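Local coordinates for enoyl-CoA hydratase (Geobacillus kaustophilus, PDB 2PPY), which probably catalyses the hydration of enoyl-CoA thioesters in fatty acid beta-oxidation, at residues G116-L121 with A146-T151; N30-E35 with F65-A70. All blocks are in the same frame, centred on the assembly; numbering follows the deposited sequence.

Contact 1 of 2, residues G116-L121 with A146-T151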
loop_
_atom_site.group_PDB
_atom_site.type_symbol
_atom_site.label_atom_id
_atom_site.label_comp_id
_atom_site.label_asym_id
_atom_site.label_seq_id
_atom_site.Cartn_x
_atom_site.Cartn_y
_atom_site.Cartn_z
ATOM N N GLY A 116 15.086 23.688 6.485
ATOM C CA GLY A 116 14.193 24.461 7.329
ATOM C C GLY A 116 12.743 24.132 7.010
ATOM O O GLY A 116 11.909 23.969 7.907
ATOM N N LEU A 117 12.440 24.039 5.721
ATOM C CA LEU A 117 11.090 23.710 5.285
ATOM C C LEU A 117 10.809 22.244 5.596
ATOM O O LEU A 117 9.701 21.880 5.988
ATOM C CB LEU A 117 10.928 23.960 3.783
ATOM C CG LEU A 117 9.562 23.542 3.221
ATOM C CD1 LEU A 117 8.453 24.204 4.024
ATOM C CD2 LEU A 117 9.462 23.928 1.756
ATOM N N GLU A 118 11.821 21.403 5.433
ATOM C CA GLU A 118 11.650 19.982 5.706
ATOM C C GLU A 118 11.205 19.761 7.146
ATOM O O GLU A 118 10.334 18.937 7.413
ATOM C CB GLU A 118 12.950 19.235 5.406
ATOM C CG GLU A 118 13.324 19.322 3.941
ATOM C CD GLU A 118 14.602 18.598 3.611
ATOM O OE1 GLU A 118 15.682 19.061 4.040
ATOM O OE2 GLU A 118 14.523 17.564 2.916
HETATM N N MSE A 119 11.792 20.505 8.076
HETATM C CA MSE A 119 11.411 20.386 9.479
HETATM C C MSE A 119 9.961 20.827 9.636
HETATM O O MSE A 119 9.188 20.212 10.368
HETATM C CB MSE A 119 12.295 21.275 10.355
HETATM C CG MSE A 119 11.968 21.204 11.838
HETATM SE SE MSE A 119 13.070 22.398 12.897
HETATM C CE MSE A 119 14.783 22.031 12.082
ATOM N N ALA A 120 9.610 21.906 8.939
ATOM C CA ALA A 120 8.263 22.462 8.982
ATOM C C ALA A 120 7.238 21.523 8.343
ATOM O O ALA A 120 6.094 21.450 8.794
ATOM C CB ALA A 120 8.241 23.814 8.279
ATOM N N LEU A 121 7.652 20.809 7.297
ATOM C CA LEU A 121 6.765 19.870 6.610
ATOM C C LEU A 121 6.431 18.684 7.508
ATOM O O LEU A 121 5.360 18.086 7.385
ATOM C CB LEU A 121 7.415 19.358 5.316
ATOM C CG LEU A 121 7.495 20.312 4.115
ATOM C CD1 LEU A 121 8.379 19.716 3.019
ATOM C CD2 LEU A 121 6.097 20.576 3.581
ATOM N N ALA A 146 16.319 17.533 -1.572
ATOM C CA ALA A 146 15.729 17.675 -0.241
ATOM C C ALA A 146 15.698 16.279 0.380
ATOM O O ALA A 146 14.668 15.594 0.351
ATOM C CB ALA A 146 14.317 18.243 -0.358
ATOM N N GLY A 147 16.836 15.870 0.938
ATOM C CA GLY A 147 16.974 14.545 1.518
ATOM C C GLY A 147 16.507 14.295 2.936
ATOM O O GLY A 147 16.762 13.223 3.490
ATOM N N THR A 148 15.844 15.266 3.545
ATOM C CA THR A 148 15.335 15.058 4.891
ATOM C C THR A 148 13.806 15.013 4.823
ATOM O O THR A 148 13.115 15.658 5.611
ATOM C CB THR A 148 15.788 16.177 5.862
ATOM O OG1 THR A 148 17.187 16.429 5.686
ATOM C CG2 THR A 148 15.570 15.738 7.307
ATOM N N GLY A 149 13.289 14.256 3.857
ATOM C CA GLY A 149 11.846 14.121 3.701
ATOM C C GLY A 149 11.175 15.151 2.805
ATOM O O GLY A 149 9.987 15.040 2.504
ATOM N N GLY A 150 11.936 16.143 2.360
ATOM C CA GLY A 150 11.380 17.183 1.515
ATOM C C GLY A 150 10.674 16.751 0.240
ATOM O O GLY A 150 9.536 17.166 0.002
ATOM N N THR A 151 11.328 15.934 -0.588
ATOM C CA THR A 151 10.721 15.494 -1.849
ATOM C C THR A 151 9.429 14.724 -1.619
ATOM O O THR A 151 8.461 14.886 -2.355
ATOM C CB THR A 151 11.670 14.579 -2.685
ATOM O OG1 THR A 151 11.838 13.316 -2.028
ATOM C CG2 THR A 151 13.033 15.237 -2.877
HETATM O O HOH W 1 10.353 16.696 5.450
#
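Glu-118 leaves helix 115-121 and pushes its carboxylate into the turn formed by Ala-146 to Gly-150, just ahead of helix 150-158. Its CB lies 3.6 Å from the carbonyl O of Thr-148. With CG anti to the carbonyl carbon (chi1 -63°) and the chain extended beyond it, the side chain runs past Gly-150, whose CA is 3.8 Å from CG. CD then packs against CB of Thr-148, the two side chains crossing at about a right angle, while OE1 also leans on that CB. OE2 takes two backbone bonds. Thr-148 N donates to OE2 over 2.7 Å from above the carboxylate plane, 38° out of it, and Gly-150 N reaches the anti lone pair of OE2 at 3.0 Å. The two bonds pin OE2 and so limit how the carboxylate can turn. A CB on Gly-150 would collide with OE2, so the close approach depends on a glycine at that position. Replacing Glu-118 with an alanine takes away the acceptor of both N-H groups and would probably leave the turn before helix 150-158 less firmly held. Elsewhere in the contact, a water donates to the carbonyl O of Glu-118 and to that of Thr-148, joining the two backbones. Gly-149 N and Thr-151 OG1 bond Glu-234 of a second subunit, placing this turn at a subunit interface. OE1 lies close to OE2 of Glu-139; the two glutamates match in sequence position the catalytic pair of crotonase-fold hydratases, so the contact probably forms part of the active site.

Contact 2 of 2, residues N30-E35 with F65-A70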
loop_
_atom_site.group_PDB
_atom_site.type_symbol
_atom_site.label_atom_id
_atom_site.label_comp_id
_atom_site.label_asym_id
_atom_site.label_seq_id
_atom_site.Cartn_x
_atom_site.Cartn_y
_atom_site.Cartn_z
ATOM N N ASN A 30 20.089 29.958 11.392
ATOM C CA ASN A 30 19.689 28.700 12.002
ATOM C C ASN A 30 20.078 27.493 11.155
ATOM O O ASN A 30 19.301 26.542 11.030
ATOM C CB ASN A 30 18.182 28.664 12.288
ATOM C CG ASN A 30 17.822 29.340 13.599
ATOM O OD1 ASN A 30 18.540 29.217 14.590
ATOM N ND2 ASN A 30 16.697 30.041 13.614
ATOM N N SER A 31 21.269 27.538 10.557
ATOM C CA SER A 31 21.770 26.409 9.771
ATOM C C SER A 31 22.212 25.378 10.800
ATOM O O SER A 31 23.088 25.649 11.619
ATOM C CB SER A 31 22.955 26.836 8.910
ATOM O OG SER A 31 22.523 27.693 7.872
ATOM N N TYR A 32 21.612 24.195 10.750
ATOM C CA TYR A 32 21.898 23.156 11.736
ATOM C C TYR A 32 22.946 22.109 11.396
ATOM O O TYR A 32 23.387 21.988 10.253
ATOM C CB TYR A 32 20.597 22.435 12.092
ATOM C CG TYR A 32 19.954 21.740 10.910
ATOM C CD1 TYR A 32 18.922 22.346 10.188
ATOM C CD2 TYR A 32 20.394 20.483 10.497
ATOM C CE1 TYR A 32 18.345 21.707 9.081
ATOM C CE2 TYR A 32 19.827 19.841 9.394
ATOM C CZ TYR A 32 18.806 20.457 8.694
ATOM O OH TYR A 32 18.265 19.824 7.602
ATOM N N ASP A 33 23.323 21.349 12.421
ATOM C CA ASP A 33 24.288 20.258 12.301
ATOM C C ASP A 33 23.694 19.048 13.024
ATOM O O ASP A 33 22.516 19.053 13.375
ATOM C CB ASP A 33 25.629 20.632 12.941
ATOM C CG ASP A 33 25.483 21.092 14.379
ATOM O OD1 ASP A 33 24.495 20.713 15.044
ATOM O OD2 ASP A 33 26.371 21.828 14.854
ATOM N N LEU A 34 24.504 18.022 13.262
ATOM C CA LEU A 34 24.013 16.825 13.934
ATOM C C LEU A 34 23.621 17.100 15.376
ATOM O O LEU A 34 22.592 16.621 15.846
ATOM C CB LEU A 34 25.064 15.704 13.891
ATOM C CG LEU A 34 24.685 14.402 14.616
ATOM C CD1 LEU A 34 23.333 13.901 14.116
ATOM C CD2 LEU A 34 25.762 13.348 14.390
ATOM N N GLU A 35 24.440 17.874 16.080
ATOM C CA GLU A 35 24.166 18.191 17.472
ATOM C C GLU A 35 22.808 18.878 17.644
ATOM O O GLU A 35 22.110 18.644 18.633
ATOM C CB GLU A 35 25.286 19.071 18.036
ATOM C CG GLU A 35 25.273 19.210 19.545
ATOM C CD GLU A 35 25.347 17.871 20.261
ATOM O OE1 GLU A 35 26.267 17.077 19.958
ATOM O OE2 GLU A 35 24.485 17.619 21.130
ATOM N N PHE A 65 15.155 34.578 9.744
ATOM C CA PHE A 65 15.083 33.169 9.374
ATOM C C PHE A 65 14.393 32.272 10.379
ATOM O O PHE A 65 14.485 32.482 11.589
ATOM C CB PHE A 65 16.479 32.566 9.181
ATOM C CG PHE A 65 17.298 33.203 8.098
ATOM C CD1 PHE A 65 17.732 34.520 8.208
ATOM C CD2 PHE A 65 17.705 32.456 7.001
ATOM C CE1 PHE A 65 18.559 35.079 7.241
ATOM C CE2 PHE A 65 18.533 33.009 6.027
ATOM C CZ PHE A 65 18.963 34.318 6.150
ATOM N N PHE A 66 13.698 31.267 9.860
ATOM C CA PHE A 66 13.091 30.256 10.709
ATOM C C PHE A 66 14.291 29.313 10.720
ATOM O O PHE A 66 14.807 28.945 11.773
ATOM C CB PHE A 66 11.904 29.577 10.024
ATOM C CG PHE A 66 11.437 28.332 10.726
ATOM C CD1 PHE A 66 10.801 28.410 11.957
ATOM C CD2 PHE A 66 11.676 27.076 10.176
ATOM C CE1 PHE A 66 10.409 27.260 12.632
ATOM C CE2 PHE A 66 11.289 25.920 10.842
ATOM C CZ PHE A 66 10.654 26.013 12.076
ATOM N N SER A 67 14.743 28.971 9.512
ATOM C CA SER A 67 15.902 28.108 9.301
ATOM C C SER A 67 16.197 27.957 7.813
ATOM O O SER A 67 15.284 27.764 7.001
ATOM C CB SER A 67 15.674 26.723 9.912
ATOM O OG SER A 67 16.753 25.860 9.598
ATOM N N ALA A 68 17.475 28.047 7.454
ATOM C CA ALA A 68 17.879 27.908 6.058
ATOM C C ALA A 68 18.353 26.489 5.751
ATOM O O ALA A 68 18.986 26.252 4.727
ATOM C CB ALA A 68 18.980 28.910 5.725
ATOM N N GLY A 69 18.054 25.546 6.639
ATOM C CA GLY A 69 18.458 24.172 6.401
ATOM C C GLY A 69 19.773 23.749 7.033
ATOM O O GLY A 69 20.221 24.327 8.022
ATOM N N ALA A 70 20.400 22.734 6.453
ATOM C CA ALA A 70 21.661 22.220 6.974
ATOM C C ALA A 70 22.844 23.149 6.717
ATOM O O ALA A 70 22.929 23.796 5.673
ATOM C CB ALA A 70 21.945 20.842 6.378
#
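Ser-67 OG is held from two directions: it donates to the carbonyl O of Asn-30 over 3.0 Å, and it accepts from Gly-69 N at 3.2 Å, closing an ST turn. The hydroxyl reaches both because OG stands anti to the backbone N of Ser-67 (chi1 175°). It meets the Asn-30 carbonyl from above its plane. Asn-30 ND2 donates to the carbonyl O of Phe-66, the residue before Ser-67, over 2.9 Å, again approaching from above the carbonyl plane, while its OD1 accepts from Ile-26 N, so the amide is fixed at both ends. The segment 65-70 carries the F-S-A-G-A sequence, and in crotonase-fold relatives the equivalent loop supplies one N-H of the oxyanion hole for the substrate thioester, and the loop here probably does the same. Further along, Tyr-32 N bonds the carbonyl O of Gly-69 at 3.1 Å, a contact belonging to the single beta bridge between Tyr-32 and Ala-70; the same oxygen also receives a CA-H contact from Ser-31. With CG between the backbone N and carbonyl carbon (chi1 62°), the Tyr-32 ring folds over Ala-70, whose CA sits 3.8 Å from the ring centroid, 12° off its normal, in a CH-pi contact. Ala-70 CB rests on CE2, while Ser-67 OG lies at the ring edge. Tyr-37 meets the Tyr-32 ring edge-to-face.

Overall arrangement
Contacts 1 and 2 lie on the same side of the chain's centre, their centres about 12 Å apart, and follow one another along the sequence. They touch through Gly-116, which packs on Phe-66 and Ser-67, and through the hydroxyls of Thr-148 and Tyr-32. Contact 1 is the deeper one: all its touching residues are buried, and it joins helix 115-121 to the start of helix 150-158 through a carboxylate. Contact 2 is partly buried and joins loops, one leading into helix 34-48 and the other into helix 72-75, by neutral hydrogen bonds, a beta bridge and aromatic packing. Helix 80-99 packs against both.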